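Uncharacterized protein (Archaeoglobus fulgidus, PDB 3LOT) probably cleaves 3-keto-5-aminohexanoate or a related beta-keto acid, using a zinc ion bound in a TIM-barrel fold. Local coordinates at residues D[282-285]-D[286-290]; D[71-74]-D[75-79]; D[185-189]-D[190-194]. One frame throughout, in Å; residues are numbered along the deposited sequence.

All three contacts are local pairings at the C-terminal ends of helices of one TIM-barrel chain. Contact 1 ends helix 276-289, contact 2 ends helix 65-78, and contact 3 follows helix 178-189 into the loop before strand 197-203. They stand well apart: the centres of contacts 1 and 2 lie 27 Å from each other, those of contacts 2 and 3 lie 33 Å apart, and contacts 1 and 3 are separated by 35 Å. Contact 2 is nearest the metal site of His50, His52 and Glu262, with the Ile71 side chain about 12 Å from the zinc ion. Contact 1 faces a second subunit, whereas Phe186 of contact 3 touches a third.

Contact 1 (D[282-285]-D[286-290]); sequences KMVR and IVKEL
Lys288 lies alongside Val284, one turn earlier in the amphipathic end of helix 276-289, an outer helix of the TIM barrel. Its CG is anti to the carbonyl carbon (chi1 -73°), and the chain then runs out extended, pointing the same way as the valine. From the root outward, CB is 3.5 Å and CG 3.4 Å from Val284 O, the carbonyl that accepts the backbone N-H of Lys288. CD lies near both Val284 O and Val284 CG1, CE comes 3.6 Å from Val284 CG1, and NZ ends 3.8 Å from that same methyl. A long aliphatic chain suits this place because it borders the valine and still carries its ammonium outward; both residues also touch Pro294.

The inner face is apolar. Met283, present as selenomethionine, bends at chi2 and chi3 and crosses Ile286 and Val287 at about a right angle, its CE touching a methyl of each. The flexible chain meets Val257 and Val259 of strand 256-259, while Ile286 packs on Thr248 of helix 243-252.

The polar side faces a second subunit: Lys282 and Arg285 each form a salt bridge to Glu289 of the second subunit, and Glu289 of this chain pairs in return with Lys282 and Arg285 of the second subunit. The backbone bond from Val287 N to Met283 O, 2.8 Å, belongs to the same turn as the selenomethionine contact. Met283 CE finishes 3.7 Å from Val287 CG2 and 4.0 Å from Ile286 CG2.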
# COMPACT_ATOMS: atom_id res chain seq x y z
N LYS D 282 -23.95 -2.38 19.86
CA LYS D 282 -23.82 -2.16 18.40
C LYS D 282 -22.64 -2.92 17.79
O LYS D 282 -22.79 -3.60 16.75
CB LYS D 282 -23.66 -0.67 18.12
CG LYS D 282 -23.54 -0.31 16.63
CD LYS D 282 -23.68 1.20 16.49
CE LYS D 282 -23.87 1.63 15.07
NZ LYS D 282 -25.24 1.27 14.65
N MSE D 283 -21.49 -2.84 18.43
CA MSE D 283 -20.31 -3.44 17.87
C MSE D 283 -20.47 -4.96 17.94
O MSE D 283 -20.08 -5.65 17.00
CB MSE D 283 -19.05 -2.97 18.60
CG MSE D 283 -17.74 -3.47 17.96
SE MSE D 283 -17.51 -2.72 16.14
CE MSE D 283 -17.19 -4.30 15.40
N VAL D 284 -21.10 -5.46 19.00
CA VAL D 284 -21.39 -6.92 19.14
C VAL D 284 -22.35 -7.41 18.06
O VAL D 284 -22.14 -8.48 17.48
CB VAL D 284 -21.87 -7.31 20.56
CG1 VAL D 284 -22.37 -8.78 20.62
CG2 VAL D 284 -20.71 -7.09 21.61
N ARG D 285 -23.36 -6.61 17.73
CA ARG D 285 -24.22 -6.94 16.60
C ARG D 285 -23.42 -7.09 15.31
O ARG D 285 -23.66 -8.03 14.55
CB ARG D 285 -25.33 -5.90 16.44
CG ARG D 285 -26.42 -6.03 17.50
CD ARG D 285 -27.67 -5.27 17.10
NE ARG D 285 -27.43 -3.84 16.97
CZ ARG D 285 -27.49 -2.95 17.97
NH1 ARG D 285 -27.78 -3.31 19.21
NH2 ARG D 285 -27.26 -1.68 17.73
N ILE D 286 -22.48 -6.17 15.06
CA ILE D 286 -21.70 -6.21 13.81
C ILE D 286 -20.76 -7.42 13.84
O ILE D 286 -20.65 -8.17 12.88
CB ILE D 286 -20.89 -4.88 13.66
CG1 ILE D 286 -21.86 -3.69 13.44
CG2 ILE D 286 -19.86 -4.98 12.52
CD1 ILE D 286 -21.15 -2.31 13.58
N VAL D 287 -20.08 -7.63 14.96
CA VAL D 287 -19.20 -8.78 15.10
C VAL D 287 -19.99 -10.06 14.76
O VAL D 287 -19.50 -10.93 14.08
CB VAL D 287 -18.61 -8.86 16.54
CG1 VAL D 287 -18.07 -10.25 16.87
CG2 VAL D 287 -17.52 -7.78 16.73
N LYS D 288 -21.22 -10.16 15.24
CA LYS D 288 -22.00 -11.36 15.01
C LYS D 288 -22.49 -11.50 13.57
O LYS D 288 -22.53 -12.63 13.05
CB LYS D 288 -23.16 -11.45 16.01
CG LYS D 288 -22.70 -11.80 17.42
CD LYS D 288 -23.89 -11.77 18.40
CE LYS D 288 -23.50 -12.09 19.85
NZ LYS D 288 -24.68 -11.84 20.73
N GLU D 289 -22.83 -10.39 12.91
CA GLU D 289 -23.15 -10.48 11.49
C GLU D 289 -21.97 -11.00 10.68
O GLU D 289 -22.16 -11.71 9.70
CB GLU D 289 -23.61 -9.13 10.91
CG GLU D 289 -24.97 -8.71 11.37
CD GLU D 289 -26.12 -9.64 10.94
OE1 GLU D 289 -25.94 -10.60 10.17
OE2 GLU D 289 -27.24 -9.36 11.40
N LEU D 290 -20.76 -10.69 11.11
CA LEU D 290 -19.59 -11.16 10.39
C LEU D 290 -19.19 -12.57 10.82
O LEU D 290 -18.12 -12.99 10.50
CB LEU D 290 -18.45 -10.18 10.58
CG LEU D 290 -18.64 -8.80 9.95
CD1 LEU D 290 -17.48 -7.86 10.39
CD2 LEU D 290 -18.79 -8.87 8.42

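Contact 2 (D[71-74]-D[75-79])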
# COMPACT_ATOMS: atom_id res chain seq x y z
N ILE D 71 -12.43 2.46 42.16
CA ILE D 71 -13.12 2.09 40.93
C ILE D 71 -12.87 0.62 40.55
O ILE D 71 -13.80 -0.16 40.30
CB ILE D 71 -12.69 2.97 39.74
CG1 ILE D 71 -13.10 4.42 40.00
CG2 ILE D 71 -13.31 2.49 38.45
CD1 ILE D 71 -12.62 5.40 38.98
N CYS D 72 -11.61 0.21 40.61
CA CYS D 72 -11.25 -1.15 40.18
C CYS D 72 -11.78 -2.19 41.14
O CYS D 72 -12.29 -3.22 40.73
CB CYS D 72 -9.74 -1.27 39.98
SG CYS D 72 -9.22 -0.23 38.63
N ARG D 73 -11.70 -1.90 42.44
CA ARG D 73 -12.19 -2.84 43.43
C ARG D 73 -13.69 -3.05 43.29
O ARG D 73 -14.19 -4.17 43.38
CB ARG D 73 -11.87 -2.35 44.85
CG ARG D 73 -12.37 -3.31 45.95
CD ARG D 73 -11.99 -2.84 47.37
NE ARG D 73 -12.34 -1.44 47.58
CZ ARG D 73 -11.48 -0.45 47.86
NH1 ARG D 73 -10.18 -0.66 48.01
NH2 ARG D 73 -11.96 0.79 48.03
N GLU D 74 -14.42 -1.96 43.08
CA GLU D 74 -15.87 -2.02 42.95
C GLU D 74 -16.30 -2.71 41.67
O GLU D 74 -17.30 -3.43 41.69
CB GLU D 74 -16.47 -0.61 43.04
CG GLU D 74 -16.32 0.03 44.44
CD GLU D 74 -17.31 -0.54 45.44
OE1 GLU D 74 -18.52 -0.52 45.15
OE2 GLU D 74 -16.90 -1.01 46.51
N ILE D 75 -15.58 -2.49 40.56
CA ILE D 75 -15.91 -3.24 39.33
C ILE D 75 -15.70 -4.75 39.61
O ILE D 75 -16.58 -5.61 39.31
CB ILE D 75 -15.06 -2.82 38.11
CG1 ILE D 75 -15.36 -1.37 37.69
CG2 ILE D 75 -15.38 -3.74 36.90
CD1 ILE D 75 -14.30 -0.76 36.77
N LYS D 76 -14.57 -5.08 40.21
CA LYS D 76 -14.21 -6.51 40.48
C LYS D 76 -15.24 -7.23 41.38
O LYS D 76 -15.50 -8.41 41.19
CB LYS D 76 -12.79 -6.60 41.05
CG LYS D 76 -12.28 -7.99 41.39
CD LYS D 76 -10.85 -7.86 41.88
CE LYS D 76 -10.32 -9.07 42.57
NZ LYS D 76 -11.08 -9.27 43.81
N LYS D 77 -15.83 -6.51 42.34
CA LYS D 77 -16.92 -7.06 43.13
C LYS D 77 -18.10 -7.54 42.30
O LYS D 77 -18.73 -8.53 42.64
CB LYS D 77 -17.46 -6.03 44.12
CG LYS D 77 -16.64 -5.90 45.36
CD LYS D 77 -17.28 -4.86 46.28
CE LYS D 77 -16.27 -4.38 47.30
NZ LYS D 77 -16.88 -3.35 48.17
N GLN D 78 -18.43 -6.80 41.25
CA GLN D 78 -19.59 -7.10 40.43
C GLN D 78 -19.29 -7.93 39.18
O GLN D 78 -20.20 -8.57 38.64
CB GLN D 78 -20.26 -5.80 39.99
CG GLN D 78 -20.76 -4.96 41.15
CD GLN D 78 -21.55 -3.81 40.65
OE1 GLN D 78 -22.42 -3.98 39.83
NE2 GLN D 78 -21.23 -2.61 41.11
N SER D 79 -18.05 -7.93 38.70
CA SER D 79 -17.80 -8.51 37.39
C SER D 79 -16.43 -9.15 37.28
O SER D 79 -15.50 -8.71 37.95
CB SER D 79 -17.95 -7.40 36.33
OG SER D 79 -17.59 -7.89 35.05
O HOH W 1 -19.22 -2.81 43.37
O HOH W 2 -19.48 -2.40 47.69
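Glu74 and Lys77 form an i to i+3 salt bridge near the end of helix 65-78, with Lys77 NZ 2.9 Å from Glu74 OE2. The two chains lie side by side, and NZ reaches the carboxylate on its syn side, 29° out of its plane. Glu74 folds at chi2 (-76°), turning its carboxylate toward the next turn, whereas the lysine chain is extended beyond CG. Opposite charges at this spacing suit the solvent-facing side of a helix. Lys77 NZ also donates to water 2, which makes only a weak bond to Glu74 OE1.

Water 1 links the other carboxylate oxygen to the backbone. It donates to Glu74 O at 2.6 Å and to Glu74 OE1 at 3.0 Å, and it accepts from Gln78 NE2. The carboxylate is thereby tied back to its own backbone carbonyl, near the end of the helix. Gln78 belongs to a second shell: its NE2 also bonds to Glu36 of helix 31-43, which would steady the amide that holds the water.

On the buried side Ile71 and Ile75 point the same way, and Ile71 CG2 meets Ile75 CD1 at 3.8 Å. Branched apolar residues suit this face, since Ile71 packs on Ile51 and Pro31, and Ile75 on Ile51, Ala38 and Ile83. The two isoleucines thus lie between helix 31-43 and the parallel barrel strands 48-54 and 82-85.

Contact 3 (D[185-189]-D[190-194])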
# COMPACT_ATOMS: atom_id res chain seq x y z
N ALA D 185 8.95 -1.95 17.79
CA ALA D 185 9.89 -2.94 17.27
C ALA D 185 11.24 -2.83 17.94
O ALA D 185 11.83 -3.83 18.35
CB ALA D 185 10.08 -2.80 15.77
N PHE D 186 11.71 -1.60 18.09
CA PHE D 186 13.00 -1.36 18.70
C PHE D 186 13.04 -1.86 20.14
O PHE D 186 13.98 -2.55 20.51
CB PHE D 186 13.36 0.12 18.61
CG PHE D 186 14.57 0.52 19.40
CD1 PHE D 186 15.84 0.34 18.90
CD2 PHE D 186 14.43 1.10 20.64
CE1 PHE D 186 16.97 0.75 19.63
CE2 PHE D 186 15.53 1.51 21.36
CZ PHE D 186 16.81 1.33 20.85
N MSE D 187 12.04 -1.51 20.93
CA MSE D 187 11.98 -1.91 22.34
C MSE D 187 11.82 -3.42 22.50
O MSE D 187 12.37 -4.03 23.43
CB MSE D 187 10.82 -1.21 23.06
CG MSE D 187 10.96 0.33 23.23
SE MSE D 187 12.53 0.83 24.24
CE MSE D 187 11.85 0.25 25.97
N PHE D 188 11.09 -4.02 21.57
CA PHE D 188 10.97 -5.49 21.48
C PHE D 188 12.32 -6.09 21.17
O PHE D 188 12.78 -6.94 21.90
CB PHE D 188 9.89 -5.86 20.44
CG PHE D 188 9.83 -7.32 20.06
CD1 PHE D 188 9.82 -8.32 20.99
CD2 PHE D 188 9.68 -7.67 18.71
CE1 PHE D 188 9.72 -9.66 20.61
CE2 PHE D 188 9.59 -9.01 18.33
CZ PHE D 188 9.60 -10.00 19.30
N HIS D 189 12.99 -5.61 20.12
CA HIS D 189 14.23 -6.24 19.72
C HIS D 189 15.36 -5.95 20.69
O HIS D 189 16.31 -6.71 20.80
CB HIS D 189 14.61 -5.87 18.28
CG HIS D 189 13.62 -6.36 17.28
ND1 HIS D 189 13.26 -5.64 16.16
CD2 HIS D 189 12.85 -7.48 17.27
CE1 HIS D 189 12.33 -6.30 15.49
NE2 HIS D 189 12.07 -7.43 16.13
N GLU D 190 15.21 -4.89 21.46
CA GLU D 190 16.17 -4.57 22.51
C GLU D 190 15.96 -5.39 23.79
O GLU D 190 16.75 -5.32 24.71
CB GLU D 190 16.09 -3.07 22.82
CG GLU D 190 16.70 -2.21 21.74
CD GLU D 190 18.19 -2.33 21.62
OE1 GLU D 190 18.87 -2.19 22.67
OE2 GLU D 190 18.71 -2.54 20.49
N GLY D 191 14.91 -6.19 23.81
CA GLY D 191 14.63 -7.07 24.91
C GLY D 191 13.75 -6.48 26.00
O GLY D 191 13.63 -7.09 27.02
N TYR D 192 13.14 -5.30 25.82
CA TYR D 192 12.41 -4.69 26.94
C TYR D 192 10.97 -5.20 27.02
O TYR D 192 10.42 -5.30 28.12
CB TYR D 192 12.39 -3.18 26.85
CG TYR D 192 13.73 -2.56 27.02
CD1 TYR D 192 14.30 -2.44 28.29
CD2 TYR D 192 14.42 -2.08 25.93
CE1 TYR D 192 15.55 -1.86 28.44
CE2 TYR D 192 15.67 -1.51 26.07
CZ TYR D 192 16.23 -1.41 27.32
OH TYR D 192 17.44 -0.81 27.42
N LEU D 193 10.40 -5.54 25.86
CA LEU D 193 9.00 -5.94 25.78
C LEU D 193 8.95 -7.45 25.50
O LEU D 193 9.59 -7.93 24.58
CB LEU D 193 8.32 -5.13 24.68
CG LEU D 193 8.31 -3.61 24.88
CD1 LEU D 193 7.69 -2.87 23.66
CD2 LEU D 193 7.57 -3.22 26.20
N GLU D 194 8.17 -8.18 26.26
CA GLU D 194 8.12 -9.62 26.12
C GLU D 194 6.99 -10.06 25.17
O GLU D 194 5.83 -9.66 25.34
CB GLU D 194 7.92 -10.28 27.49
CG GLU D 194 8.24 -11.75 27.52
CD GLU D 194 9.72 -12.08 27.13
OE1 GLU D 194 10.60 -11.18 27.16
OE2 GLU D 194 9.99 -13.28 26.80
O HOH W 3 11.83 -8.92 24.08
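Phe186 lies under Glu190, whose CG sits over one face of the ring, 3.7 Å from its centroid and 13° off the normal, a CH-pi contact across the Schellman motif that ends helix 178-189. The ring gets there because its CG is anti to the backbone N (chi1 170°), while the glutamate bends at chi2 and holds its carboxylate only 17° from the ring plane. The ring also meets Phe154 edge-to-face and packs on Leu206 of a third subunit. A serine in place of Phe186 would probably leave the Glu190 methylene without its aromatic platform and Phe154 without its partner ring.

The motif itself is closed by two backbone bonds. Tyr192 N reaches back to Met187 O at 2.8 Å, nearly along the C=O axis, and Gly191 N bonds to Phe188 O from above the carbonyl plane. Gly191 has positive phi, and at its particular backbone angles a CB would be jammed against the preceding carbonyl oxygen, so glycine fits the turn.

Selenomethionine Met187 packs against the residues that follow the turn. Its SE is 4.7 Å from the Tyr192 ring centroid in an oblique Met-aromatic contact, and its CE lies 3.5 Å from Tyr192 CD2. Both residues rest on Glu158 of helix 154-166, where a flexible chain can follow a flat ring. Leu193 turns back toward the helix, its CD1 being 3.6 Å from Met187 CB, while Leu193 O lies in the plane of the Phe188 ring, at its edge, 3.6 Å from Phe188 CD1.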